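Local coordinates for protein lactate dehydrogenase, adjacent gene encodes predicted malate dehydrogenase (Cryptosporidium parvum, PDB 4ND2) that probably interconverts (S)-lactate and pyruvate with NAD(+)/NADH as cofactor, as a four-chain assembly, at residues 2-7 against 58-63; 19-24 against 46-51; 155-160 against 214-219; 184-189 against 293-298. All blocks are in the same frame, centred on the assembly; numbering follows the deposited sequence.

In the fold
From the N terminus, contact 1 closes a loop of some 50 residues, bringing the chain just ahead of strand 6-10 to the lead-in of strand 61-64. Contact 2 lies within that loop, pairing helices 14-26 and 40-55, and the two contacts touch, V61 packing on I48. Together they knit the first half of the NAD-binding Rossmann region. The remaining two come later in the chain, about 30 to 40 Å away between centres, in the alpha/beta C-terminal region. There 155-160 meets 214-219 and 184-189 meets 293-298, so their segments alternate along the chain and the loops cross. I158 against V188 joins them directly.

Contact 1: 2-7 against 58-63; sequences IERRKI and TSKVIG
The guanidinium of R4 carries K60 on one face, where CE of the lysine stands 4.0 Å above the plane and is shifted toward the rim of the group. At the edge lies the carbonyl oxygen of T58, while the backbone N of K60 is in plane at the rim. R4 NH1 donates to T58 O over 2.7 Å with an N-H...O angle of 150°, the oxygen sitting 19° out of the guanidinium plane. The arginine chain, extended from CG to NE, reaches over to this carbonyl, and the lysine crosses it at about a right angle, K60 CG coming within 3.5 Å of R4 NH1. Bending at its last torsion (-63°) leaves K60 NZ 4.2 Å from R4 NH2. That pair of like charges is probably eased by carboxylates at the arginine: D30 forms a salt bridge with NH1, and D250 of the second subunit forms one with NE. D30 also accepts from the backbone N of K60, tying both segments to one carboxylate. In the parallel sheet, strand 30-34 runs between strands 6-10 and 61-64, with V61 facing helix 40-55 and I7 facing helix 234-248.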
loop_
_atom_site.group_PDB
_atom_site.type_symbol
_atom_site.label_atom_id
_atom_site.label_comp_id
_atom_site.label_asym_id
_atom_site.label_seq_id
_atom_site.Cartn_x
_atom_site.Cartn_y
_atom_site.Cartn_z
ATOM N N ILE A 2 -13.930 19.103 -5.150
ATOM C CA ILE A 2 -13.770 17.651 -5.110
ATOM C C ILE A 2 -14.653 17.058 -4.008
ATOM O O ILE A 2 -14.727 17.590 -2.900
ATOM C CB ILE A 2 -12.290 17.217 -4.925
ATOM C CG1 ILE A 2 -11.716 17.662 -3.566
ATOM C CG2 ILE A 2 -11.429 17.747 -6.064
ATOM C CD1 ILE A 2 -11.667 16.561 -2.527
ATOM N N GLU A 3 -15.340 15.969 -4.337
ATOM C CA GLU A 3 -16.176 15.255 -3.380
ATOM C C GLU A 3 -15.631 13.853 -3.178
ATOM O O GLU A 3 -15.039 13.274 -4.091
ATOM C CB GLU A 3 -17.616 15.186 -3.882
ATOM C CG GLU A 3 -18.337 16.520 -3.844
ATOM C CD GLU A 3 -19.803 16.394 -4.196
ATOM O OE1 GLU A 3 -20.104 15.984 -5.337
ATOM O OE2 GLU A 3 -20.655 16.705 -3.335
ATOM N N ARG A 4 -15.828 13.315 -1.977
ATOM C CA ARG A 4 -15.402 11.958 -1.669
ATOM C C ARG A 4 -16.062 10.972 -2.625
ATOM O O ARG A 4 -17.236 11.119 -2.967
ATOM C CB ARG A 4 -15.766 11.587 -0.230
ATOM C CG ARG A 4 -14.968 12.317 0.839
ATOM C CD ARG A 4 -15.154 11.633 2.183
ATOM N NE ARG A 4 -14.336 12.204 3.252
ATOM C CZ ARG A 4 -13.908 11.531 4.323
ATOM N NH1 ARG A 4 -14.197 10.241 4.484
ATOM N NH2 ARG A 4 -13.170 12.148 5.240
ATOM N N ARG A 5 -15.297 9.978 -3.065
ATOM C CA ARG A 5 -15.854 8.884 -3.849
ATOM C C ARG A 5 -16.765 8.050 -2.952
ATOM O O ARG A 5 -16.512 7.916 -1.755
ATOM C CB ARG A 5 -14.739 8.037 -4.461
ATOM C CG ARG A 5 -14.027 8.756 -5.597
ATOM C CD ARG A 5 -12.618 8.239 -5.830
ATOM N NE ARG A 5 -12.009 8.863 -7.009
ATOM C CZ ARG A 5 -10.740 8.706 -7.385
ATOM N NH1 ARG A 5 -10.293 9.320 -8.477
ATOM N NH2 ARG A 5 -9.912 7.946 -6.679
ATOM N N LYS A 6 -17.831 7.511 -3.538
ATOM C CA LYS A 6 -18.885 6.845 -2.775
ATOM C C LYS A 6 -19.320 5.545 -3.448
ATOM O O LYS A 6 -19.725 5.547 -4.614
ATOM C CB LYS A 6 -20.084 7.789 -2.628
ATOM C CG LYS A 6 -21.222 7.246 -1.782
ATOM C CD LYS A 6 -22.314 8.289 -1.595
ATOM C CE LYS A 6 -23.503 7.709 -0.846
ATOM N NZ LYS A 6 -24.508 8.746 -0.495
ATOM N N ILE A 7 -19.228 4.446 -2.703
ATOM C CA ILE A 7 -19.677 3.139 -3.168
ATOM C C ILE A 7 -20.847 2.664 -2.316
ATOM O O ILE A 7 -20.756 2.635 -1.088
ATOM C CB ILE A 7 -18.550 2.084 -3.100
ATOM C CG1 ILE A 7 -17.374 2.505 -3.994
ATOM C CG2 ILE A 7 -19.081 0.713 -3.509
ATOM C CD1 ILE A 7 -16.173 1.586 -3.916
ATOM N N THR A 58 -9.383 7.169 6.294
ATOM C CA THR A 58 -10.427 8.107 6.718
ATOM C C THR A 58 -11.761 7.842 6.011
ATOM O O THR A 58 -12.670 8.676 6.066
ATOM C CB THR A 58 -10.005 9.575 6.488
ATOM O OG1 THR A 58 -9.694 9.780 5.108
ATOM C CG2 THR A 58 -8.795 9.925 7.330
ATOM N N SER A 59 -11.882 6.683 5.357
ATOM C CA SER A 59 -13.143 6.275 4.737
ATOM C C SER A 59 -14.259 6.227 5.777
ATOM O O SER A 59 -14.053 5.733 6.884
ATOM C CB SER A 59 -13.021 4.890 4.090
ATOM O OG SER A 59 -12.252 4.928 2.906
ATOM N N LYS A 60 -15.427 6.752 5.414
ATOM C CA LYS A 60 -16.630 6.614 6.229
ATOM C C LYS A 60 -17.420 5.399 5.762
ATOM O O LYS A 60 -17.623 5.211 4.560
ATOM C CB LYS A 60 -17.506 7.861 6.124
ATOM C CG LYS A 60 -16.784 9.141 6.494
ATOM C CD LYS A 60 -17.742 10.244 6.907
ATOM C CE LYS A 60 -16.994 11.547 7.146
ATOM N NZ LYS A 60 -16.023 11.433 8.271
ATOM N N VAL A 61 -17.858 4.583 6.716
ATOM C CA VAL A 61 -18.646 3.388 6.431
ATOM C C VAL A 61 -19.897 3.426 7.303
ATOM O O VAL A 61 -19.795 3.377 8.530
ATOM C CB VAL A 61 -17.846 2.100 6.722
ATOM C CG1 VAL A 61 -18.656 0.863 6.348
ATOM C CG2 VAL A 61 -16.516 2.116 5.975
ATOM N N ILE A 62 -21.065 3.531 6.668
ATOM C CA ILE A 62 -22.346 3.574 7.386
ATOM C C ILE A 62 -23.286 2.460 6.929
ATOM O O ILE A 62 -23.186 1.972 5.799
ATOM C CB ILE A 62 -23.054 4.940 7.231
ATOM C CG1 ILE A 62 -23.426 5.218 5.769
ATOM C CG2 ILE A 62 -22.169 6.053 7.773
ATOM C CD1 ILE A 62 -24.293 6.445 5.580
ATOM N N GLY A 63 -24.190 2.067 7.824
ATOM C CA GLY A 63 -25.197 1.048 7.548
ATOM C C GLY A 63 -26.572 1.684 7.481
ATOM O O GLY A 63 -26.868 2.606 8.240
#

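Contact 2: 19-24 against 46-51; sequences IAYIVG and LDITHS
Apolar packing between A20, Y21 and I48 makes up most of this buried helix pair. The outer end of I48 reaches furthest: CD1 rests 3.8 Å from A20 CB and 3.9 Å from the backbone N of Y21. The other branch, I48 CG2, comes to 4.1 Å from Y21 CA, so the forked isoleucine sits against the backbone of the facing helix. Its CG1 approaches Y21 CD1 at 4.2 Å. Y21 turns its CG away from the backbone N (chi1 -164°), which sends the ring alongside the second helix.

No hydrogen bond joins the two segments. S51 OG lies in the plane of the tyrosine ring at its edge, 4.0 Å from CE1; within its own helix it donates to I48 O over 2.6 Å, on a lone pair in the carbonyl plane. Outside the pair, the Y21 ring meets F234 of the third subunit, and D47 accepts from backbone amides of that same subunit.

The axes of 19-24 and 46-51 are 10.0 Å apart and cross at -21°; their parent helices 14-26 and 40-55 are those of successive beta-alpha-beta units in a Rossmann fold, A20 lying one turn beyond G16, the last glycine of a GxGxxG motif that probably binds the dinucleotide.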
loop_
_atom_site.group_PDB
_atom_site.type_symbol
_atom_site.label_atom_id
_atom_site.label_comp_id
_atom_site.label_asym_id
_atom_site.label_seq_id
_atom_site.Cartn_x
_atom_site.Cartn_y
_atom_site.Cartn_z
ATOM N N ILE A 19 -16.610 -6.482 1.122
ATOM C CA ILE A 19 -16.382 -5.367 0.202
ATOM C C ILE A 19 -16.152 -4.074 0.983
ATOM O O ILE A 19 -15.188 -3.350 0.731
ATOM C CB ILE A 19 -17.557 -5.181 -0.781
ATOM C CG1 ILE A 19 -17.597 -6.342 -1.779
ATOM C CG2 ILE A 19 -17.432 -3.858 -1.525
ATOM C CD1 ILE A 19 -18.852 -6.385 -2.624
ATOM N N ALA A 20 -17.038 -3.792 1.933
ATOM C CA ALA A 20 -16.928 -2.584 2.754
ATOM C C ALA A 20 -15.594 -2.531 3.499
ATOM O O ALA A 20 -14.953 -1.481 3.572
ATOM C CB ALA A 20 -18.087 -2.510 3.736
ATOM N N TYR A 21 -15.193 -3.681 4.037
ATOM C CA TYR A 21 -13.950 -3.847 4.792
ATOM C C TYR A 21 -12.733 -3.466 3.950
ATOM O O TYR A 21 -11.877 -2.691 4.384
ATOM C CB TYR A 21 -13.850 -5.319 5.220
ATOM C CG TYR A 21 -12.862 -5.693 6.307
ATOM C CD1 TYR A 21 -12.587 -4.847 7.379
ATOM C CD2 TYR A 21 -12.263 -6.952 6.301
ATOM C CE1 TYR A 21 -11.711 -5.227 8.383
ATOM C CE2 TYR A 21 -11.389 -7.341 7.302
ATOM C CZ TYR A 21 -11.120 -6.478 8.342
ATOM O OH TYR A 21 -10.255 -6.874 9.340
ATOM N N ILE A 22 -12.680 -4.009 2.739
ATOM C CA ILE A 22 -11.541 -3.815 1.837
ATOM C C ILE A 22 -11.529 -2.412 1.232
ATOM O O ILE A 22 -10.472 -1.781 1.155
ATOM C CB ILE A 22 -11.535 -4.881 0.716
ATOM C CG1 ILE A 22 -11.404 -6.286 1.319
ATOM C CG2 ILE A 22 -10.418 -4.617 -0.292
ATOM C CD1 ILE A 22 -10.180 -6.494 2.183
ATOM N N VAL A 23 -12.695 -1.931 0.804
ATOM C CA VAL A 23 -12.823 -0.567 0.284
ATOM C C VAL A 23 -12.342 0.431 1.335
ATOM O O VAL A 23 -11.574 1.344 1.025
ATOM C CB VAL A 23 -14.280 -0.233 -0.120
ATOM C CG1 VAL A 23 -14.468 1.264 -0.335
ATOM C CG2 VAL A 23 -14.682 -0.999 -1.375
ATOM N N GLY A 24 -12.805 0.247 2.571
ATOM C CA GLY A 24 -12.389 1.086 3.690
ATOM C C GLY A 24 -10.899 0.999 3.961
ATOM O O GLY A 24 -10.230 2.020 4.104
ATOM N N LEU A 46 -20.376 -0.240 11.973
ATOM C CA LEU A 46 -19.743 0.227 13.211
ATOM C C LEU A 46 -18.430 -0.508 13.461
ATOM O O LEU A 46 -17.422 0.105 13.813
ATOM C CB LEU A 46 -20.672 0.031 14.415
ATOM C CG LEU A 46 -21.940 0.888 14.465
ATOM C CD1 LEU A 46 -22.847 0.403 15.589
ATOM C CD2 LEU A 46 -21.603 2.360 14.643
ATOM N N ASP A 47 -18.462 -1.824 13.280
ATOM C CA ASP A 47 -17.290 -2.680 13.459
ATOM C C ASP A 47 -16.173 -2.272 12.496
ATOM O O ASP A 47 -15.032 -2.078 12.905
ATOM C CB ASP A 47 -17.693 -4.143 13.233
ATOM C CG ASP A 47 -16.597 -5.135 13.595
ATOM O OD1 ASP A 47 -15.558 -4.748 14.171
ATOM O OD2 ASP A 47 -16.785 -6.333 13.293
ATOM N N ILE A 48 -16.514 -2.126 11.220
ATOM C CA ILE A 48 -15.538 -1.727 10.200
ATOM C C ILE A 48 -15.026 -0.304 10.461
ATOM O O ILE A 48 -13.842 -0.021 10.267
ATOM C CB ILE A 48 -16.133 -1.866 8.780
ATOM C CG1 ILE A 48 -16.359 -3.347 8.457
ATOM C CG2 ILE A 48 -15.219 -1.237 7.732
ATOM C CD1 ILE A 48 -17.310 -3.588 7.304
ATOM N N THR A 49 -15.910 0.580 10.921
ATOM C CA THR A 49 -15.515 1.942 11.282
ATOM C C THR A 49 -14.388 1.939 12.315
ATOM O O THR A 49 -13.424 2.691 12.177
ATOM C CB THR A 49 -16.713 2.766 11.804
ATOM O OG1 THR A 49 -17.630 3.000 10.729
ATOM C CG2 THR A 49 -16.261 4.115 12.368
ATOM N N HIS A 50 -14.497 1.084 13.329
ATOM C CA HIS A 50 -13.458 0.983 14.363
ATOM C C HIS A 50 -12.099 0.560 13.798
ATOM O O HIS A 50 -11.059 0.922 14.349
ATOM C CB HIS A 50 -13.863 -0.002 15.466
ATOM C CG HIS A 50 -15.143 0.350 16.158
ATOM N ND1 HIS A 50 -15.917 -0.587 16.806
ATOM C CD2 HIS A 50 -15.791 1.531 16.292
ATOM C CE1 HIS A 50 -16.983 0.003 17.317
ATOM N NE2 HIS A 50 -16.932 1.288 17.018
ATOM N N SER A 51 -12.115 -0.217 12.715
ATOM C CA SER A 51 -10.885 -0.692 12.078
ATOM C C SER A 51 -10.188 0.373 11.226
ATOM O O SER A 51 -9.003 0.237 10.931
ATOM C CB SER A 51 -11.168 -1.933 11.214
ATOM O OG SER A 51 -11.810 -1.593 9.992
#

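Contact 3: 155-160 against 214-219; sequences RTFIAQ and CHTRIA
Each from its own helix, the first torsions of F157 and H215 direct the two rings into the gap between them: the histidine swings CG opposite its own backbone N (chi1 -165°), whereas F157 holds CG beside the backbone N and opposite the carbonyl carbon. The two side chains cross at about a right angle, yet their rings lie flat together as an offset stack, planes only 7° apart and centroids 3.7 Å apart. H215 ND1 sits 3.4 Å above the phenylalanine plane, over its centre, and F157 CZ lies likewise over the middle of the imidazole. The closest atoms are F157 CE1 and H215 CE1, at 3.4 Å.

The rim of the phenylalanine is met by other groups of helix 206-227. T216 OG1 approaches F157 CD2 at 3.6 Å near the ring plane, its hydroxyl being hydrogen-bonded to I212 O within its own helix. A219 CB comes to the far tip, 4.4 Å from F157 CZ. On the imidazole, NE2 is hydrogen-bonded to E222 OE2, which fixes the ring's rotation and may favour the protonated form.

The short axes lie 10.2 Å apart, inclined at 139°, about 40° off antiparallel. This is helix packing in the alpha/beta C-terminal domain of the lactate/malate dehydrogenase fold, next to the substrate pocket: A219 touches the pyruvate-binding R153, and its side chain is about 6 Å from the bound pyruvate.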
loop_
_atom_site.group_PDB
_atom_site.type_symbol
_atom_site.label_atom_id
_atom_site.label_comp_id
_atom_site.label_asym_id
_atom_site.label_seq_id
_atom_site.Cartn_x
_atom_site.Cartn_y
_atom_site.Cartn_z
ATOM N N ARG A 155 -5.907 -18.757 -13.259
ATOM C CA ARG A 155 -4.509 -18.316 -13.122
ATOM C C ARG A 155 -3.810 -18.951 -11.921
ATOM O O ARG A 155 -2.654 -19.366 -12.010
ATOM C CB ARG A 155 -4.436 -16.796 -12.965
ATOM C CG ARG A 155 -4.846 -16.004 -14.190
ATOM C CD ARG A 155 -4.999 -14.530 -13.846
ATOM N NE ARG A 155 -3.707 -13.861 -13.723
ATOM C CZ ARG A 155 -3.537 -12.598 -13.338
ATOM N NH1 ARG A 155 -4.576 -11.841 -13.009
ATOM N NH2 ARG A 155 -2.313 -12.091 -13.276
ATOM N N THR A 156 -4.519 -19.003 -10.798
ATOM C CA THR A 156 -3.983 -19.551 -9.554
ATOM C C THR A 156 -3.621 -21.027 -9.696
ATOM O O THR A 156 -2.558 -21.449 -9.248
ATOM C CB THR A 156 -4.985 -19.353 -8.396
ATOM O OG1 THR A 156 -5.155 -17.950 -8.162
ATOM C CG2 THR A 156 -4.500 -20.012 -7.111
ATOM N N PHE A 157 -4.500 -21.798 -10.329
ATOM C CA PHE A 157 -4.277 -23.231 -10.509
ATOM C C PHE A 157 -3.100 -23.507 -11.445
ATOM O O PHE A 157 -2.314 -24.415 -11.197
ATOM C CB PHE A 157 -5.544 -23.925 -11.021
ATOM C CG PHE A 157 -6.734 -23.802 -10.098
ATOM C CD1 PHE A 157 -6.574 -23.700 -8.716
ATOM C CD2 PHE A 157 -8.021 -23.811 -10.613
ATOM C CE1 PHE A 157 -7.673 -23.592 -7.880
ATOM C CE2 PHE A 157 -9.123 -23.712 -9.777
ATOM C CZ PHE A 157 -8.948 -23.600 -8.412
ATOM N N ILE A 158 -2.974 -22.710 -12.502
ATOM C CA ILE A 158 -1.819 -22.798 -13.397
ATOM C C ILE A 158 -0.546 -22.455 -12.628
ATOM O O ILE A 158 0.455 -23.171 -12.718
ATOM C CB ILE A 158 -1.959 -21.851 -14.606
ATOM C CG1 ILE A 158 -3.132 -22.288 -15.488
ATOM C CG2 ILE A 158 -0.668 -21.826 -15.424
ATOM C CD1 ILE A 158 -3.661 -21.197 -16.395
ATOM N N ALA A 159 -0.598 -21.361 -11.868
ATOM C CA ALA A 159 0.546 -20.896 -11.082
ATOM C C ALA A 159 0.997 -21.928 -10.055
ATOM O O ALA A 159 2.197 -22.115 -9.840
ATOM C CB ALA A 159 0.211 -19.583 -10.389
ATOM N N GLN A 160 0.032 -22.597 -9.429
ATOM C CA GLN A 160 0.330 -23.622 -8.427
ATOM C C GLN A 160 0.998 -24.853 -9.043
ATOM O O GLN A 160 1.824 -25.497 -8.393
ATOM C CB GLN A 160 -0.934 -24.015 -7.652
ATOM C CG GLN A 160 -1.334 -22.969 -6.617
ATOM C CD GLN A 160 -2.663 -23.252 -5.935
ATOM O OE1 GLN A 160 -3.583 -23.812 -6.534
ATOM N NE2 GLN A 160 -2.775 -22.844 -4.678
ATOM N N CYS A 214 -11.133 -28.238 -15.587
ATOM C CA CYS A 214 -12.222 -28.824 -14.807
ATOM C C CYS A 214 -12.301 -28.205 -13.409
ATOM O O CYS A 214 -13.385 -27.864 -12.938
ATOM C CB CYS A 214 -12.034 -30.340 -14.694
ATOM S SG CYS A 214 -13.272 -31.185 -13.684
ATOM N N HIS A 215 -11.145 -28.063 -12.767
ATOM C CA HIS A 215 -11.047 -27.488 -11.424
ATOM C C HIS A 215 -11.596 -26.059 -11.395
ATOM O O HIS A 215 -12.321 -25.682 -10.470
ATOM C CB HIS A 215 -9.589 -27.515 -10.958
ATOM C CG HIS A 215 -9.406 -27.282 -9.490
ATOM N ND1 HIS A 215 -8.164 -27.106 -8.923
ATOM C CD2 HIS A 215 -10.300 -27.190 -8.476
ATOM C CE1 HIS A 215 -8.297 -26.926 -7.621
ATOM N NE2 HIS A 215 -9.584 -26.969 -7.325
ATOM N N THR A 216 -11.254 -25.280 -12.418
ATOM C CA THR A 216 -11.781 -23.925 -12.582
ATOM C C THR A 216 -13.307 -23.932 -12.664
ATOM O O THR A 216 -13.973 -23.128 -12.011
ATOM C CB THR A 216 -11.202 -23.254 -13.845
ATOM O OG1 THR A 216 -9.773 -23.233 -13.755
ATOM C CG2 THR A 216 -11.715 -21.828 -14.001
ATOM N N ARG A 217 -13.855 -24.849 -13.458
ATOM C CA ARG A 217 -15.303 -24.918 -13.666
ATOM C C ARG A 217 -16.077 -25.301 -12.402
ATOM O O ARG A 217 -17.159 -24.773 -12.164
ATOM C CB ARG A 217 -15.642 -25.876 -14.813
ATOM C CG ARG A 217 -15.222 -25.345 -16.177
ATOM C CD ARG A 217 -15.299 -26.406 -17.265
ATOM N NE ARG A 217 -16.658 -26.604 -17.763
ATOM C CZ ARG A 217 -16.998 -27.492 -18.696
ATOM N NH1 ARG A 217 -16.078 -28.281 -19.247
ATOM N NH2 ARG A 217 -18.266 -27.597 -19.084
ATOM N N ILE A 218 -15.521 -26.203 -11.595
ATOM C CA ILE A 218 -16.204 -26.692 -10.386
ATOM C C ILE A 218 -15.734 -26.025 -9.087
ATOM O O ILE A 218 -16.170 -26.412 -8.001
ATOM C CB ILE A 218 -16.087 -28.231 -10.244
ATOM C CG1 ILE A 218 -14.626 -28.686 -10.080
ATOM C CG2 ILE A 218 -16.728 -28.914 -11.443
ATOM C CD1 ILE A 218 -14.132 -28.777 -8.653
ATOM N N ALA A 219 -14.867 -25.021 -9.201
ATOM C CA ALA A 219 -14.255 -24.379 -8.032
ATOM C C ALA A 219 -15.276 -23.876 -7.003
ATOM O O ALA A 219 -15.032 -23.958 -5.802
ATOM C CB ALA A 219 -13.352 -23.234 -8.472
#

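Contact 4: 184-189 against 293-298; sequences ATSSVS and PLEQKL. Unlike the reference sequence in segment 184-189: A184 (reference Val).
The carboxylate of E295 grips S186 with two hydrogen bonds, joining the first turn of helix 293-314 to the loop between strands 182-183 and 189-190 of the antiparallel sheet in the alpha/beta C-terminal domain. S186 N donates to E295 OE2 over 3.0 Å at an angle of 158°, and S186 OG donates to E295 OE1 over 2.6 Å. Each oxygen uses its syn lone pair, so one serine occupies the inner side of both. The hydroxyl can do this because chi1 of 71° holds OG between the backbone N and the carbonyl carbon. A184 CB lies farther off, 4.1 Å from E295 OE2.

The glutamate chain, extended beyond CG, reaches straight from the helix into the loop. OE1 also accepts from a backbone amide, so this oxygen has two partners, S186 OG from the loop and T292 N just ahead of the helix, and the carboxylate has little freedom to rotate. On the loop side, the turn is closed by V188 N donating to T185 O at 3.3 Å, and V188 packs on F154 of helix 147-162. T185 OG1 lies 3.6 Å from E295 OE2 and is hydrogen-bonded to O2 of a glycerol, probably from the crystallisation liquor.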
loop_
_atom_site.group_PDB
_atom_site.type_symbol
_atom_site.label_atom_id
_atom_site.label_comp_id
_atom_site.label_asym_id
_atom_site.label_seq_id
_atom_site.Cartn_x
_atom_site.Cartn_y
_atom_site.Cartn_z
ATOM N N ALA A 184 -9.964 -20.386 -21.471
ATOM C CA ALA A 184 -9.330 -20.427 -22.789
ATOM C C ALA A 184 -7.858 -20.814 -22.686
ATOM O O ALA A 184 -6.987 -19.955 -22.567
ATOM C CB ALA A 184 -9.483 -19.082 -23.483
ATOM N N THR A 185 -7.582 -22.113 -22.747
ATOM C CA THR A 185 -6.212 -22.611 -22.611
ATOM C C THR A 185 -5.278 -22.109 -23.715
ATOM O O THR A 185 -4.077 -21.993 -23.491
ATOM C CB THR A 185 -6.151 -24.153 -22.600
ATOM O OG1 THR A 185 -6.754 -24.667 -23.791
ATOM C CG2 THR A 185 -6.861 -24.722 -21.379
ATOM N N SER A 186 -5.825 -21.805 -24.892
ATOM C CA SER A 186 -5.004 -21.426 -26.047
ATOM C C SER A 186 -4.226 -20.122 -25.847
ATOM O O SER A 186 -3.134 -19.963 -26.394
ATOM C CB SER A 186 -5.861 -21.323 -27.313
ATOM O OG SER A 186 -6.717 -20.194 -27.266
ATOM N N SER A 187 -4.788 -19.199 -25.069
ATOM C CA SER A 187 -4.165 -17.896 -24.831
ATOM C C SER A 187 -3.546 -17.768 -23.434
ATOM O O SER A 187 -3.268 -16.661 -22.978
ATOM C CB SER A 187 -5.194 -16.787 -25.043
ATOM O OG SER A 187 -6.293 -16.949 -24.166
ATOM N N VAL A 188 -3.331 -18.894 -22.758
ATOM C CA VAL A 188 -2.623 -18.895 -21.483
ATOM C C VAL A 188 -1.130 -18.673 -21.731
ATOM O O VAL A 188 -0.562 -19.230 -22.672
ATOM C CB VAL A 188 -2.828 -20.223 -20.721
ATOM C CG1 VAL A 188 -1.869 -20.342 -19.544
ATOM C CG2 VAL A 188 -4.270 -20.344 -20.246
ATOM N N SER A 189 -0.503 -17.854 -20.894
ATOM C CA SER A 189 0.952 -17.730 -20.904
ATOM C C SER A 189 1.497 -17.517 -19.495
ATOM O O SER A 189 0.822 -16.945 -18.638
ATOM C CB SER A 189 1.410 -16.609 -21.844
ATOM O OG SER A 189 0.823 -15.367 -21.511
ATOM N N PRO A 293 -11.074 -23.374 -32.956
ATOM C CA PRO A 293 -12.402 -23.875 -33.317
ATOM C C PRO A 293 -13.115 -24.576 -32.155
ATOM O O PRO A 293 -14.311 -24.364 -31.954
ATOM C CB PRO A 293 -12.107 -24.857 -34.456
ATOM C CG PRO A 293 -10.866 -24.329 -35.083
ATOM C CD PRO A 293 -10.055 -23.749 -33.956
ATOM N N LEU A 294 -12.381 -25.387 -31.397
ATOM C CA LEU A 294 -12.934 -26.048 -30.213
ATOM C C LEU A 294 -13.447 -25.031 -29.190
ATOM O O LEU A 294 -14.555 -25.171 -28.675
ATOM C CB LEU A 294 -11.890 -26.965 -29.566
ATOM C CG LEU A 294 -12.300 -27.684 -28.274
ATOM C CD1 LEU A 294 -13.602 -28.454 -28.458
ATOM C CD2 LEU A 294 -11.191 -28.613 -27.801
ATOM N N GLU A 295 -12.640 -24.010 -28.909
ATOM C CA GLU A 295 -13.019 -22.965 -27.951
ATOM C C GLU A 295 -14.223 -22.153 -28.431
ATOM O O GLU A 295 -15.080 -21.779 -27.630
ATOM C CB GLU A 295 -11.822 -22.053 -27.645
ATOM C CG GLU A 295 -10.761 -22.739 -26.792
ATOM C CD GLU A 295 -9.442 -21.986 -26.712
ATOM O OE1 GLU A 295 -9.189 -21.095 -27.551
ATOM O OE2 GLU A 295 -8.644 -22.302 -25.806
ATOM N N GLN A 296 -14.291 -21.895 -29.736
ATOM C CA GLN A 296 -15.449 -21.220 -30.330
ATOM C C GLN A 296 -16.729 -22.040 -30.158
ATOM O O GLN A 296 -17.799 -21.479 -29.913
ATOM C CB GLN A 296 -15.211 -20.936 -31.816
ATOM C CG GLN A 296 -14.139 -19.893 -32.089
ATOM C CD GLN A 296 -13.709 -19.869 -33.546
ATOM O OE1 GLN A 296 -14.541 -19.755 -34.443
ATOM N NE2 GLN A 296 -12.405 -19.979 -33.787
ATOM N N LYS A 297 -16.613 -23.361 -30.283
ATOM C CA LYS A 297 -17.751 -24.263 -30.095
ATOM C C LYS A 297 -18.187 -24.304 -28.630
ATOM O O LYS A 297 -19.382 -24.278 -28.331
ATOM C CB LYS A 297 -17.410 -25.676 -30.580
ATOM C CG LYS A 297 -18.560 -26.667 -30.457
ATOM C CD LYS A 297 -18.195 -28.027 -31.025
ATOM C CE LYS A 297 -19.371 -28.988 -30.947
ATOM N NZ LYS A 297 -19.144 -30.224 -31.747
ATOM N N LEU A 298 -17.219 -24.379 -27.722
ATOM C CA LEU A 298 -17.515 -24.354 -26.290
ATOM C C LEU A 298 -18.167 -23.032 -25.878
ATOM O O LEU A 298 -19.087 -23.026 -25.063
ATOM C CB LEU A 298 -16.250 -24.614 -25.469
ATOM C CG LEU A 298 -15.663 -26.024 -25.603
ATOM C CD1 LEU A 298 -14.260 -26.072 -25.025
ATOM C CD2 LEU A 298 -16.549 -27.066 -24.938
#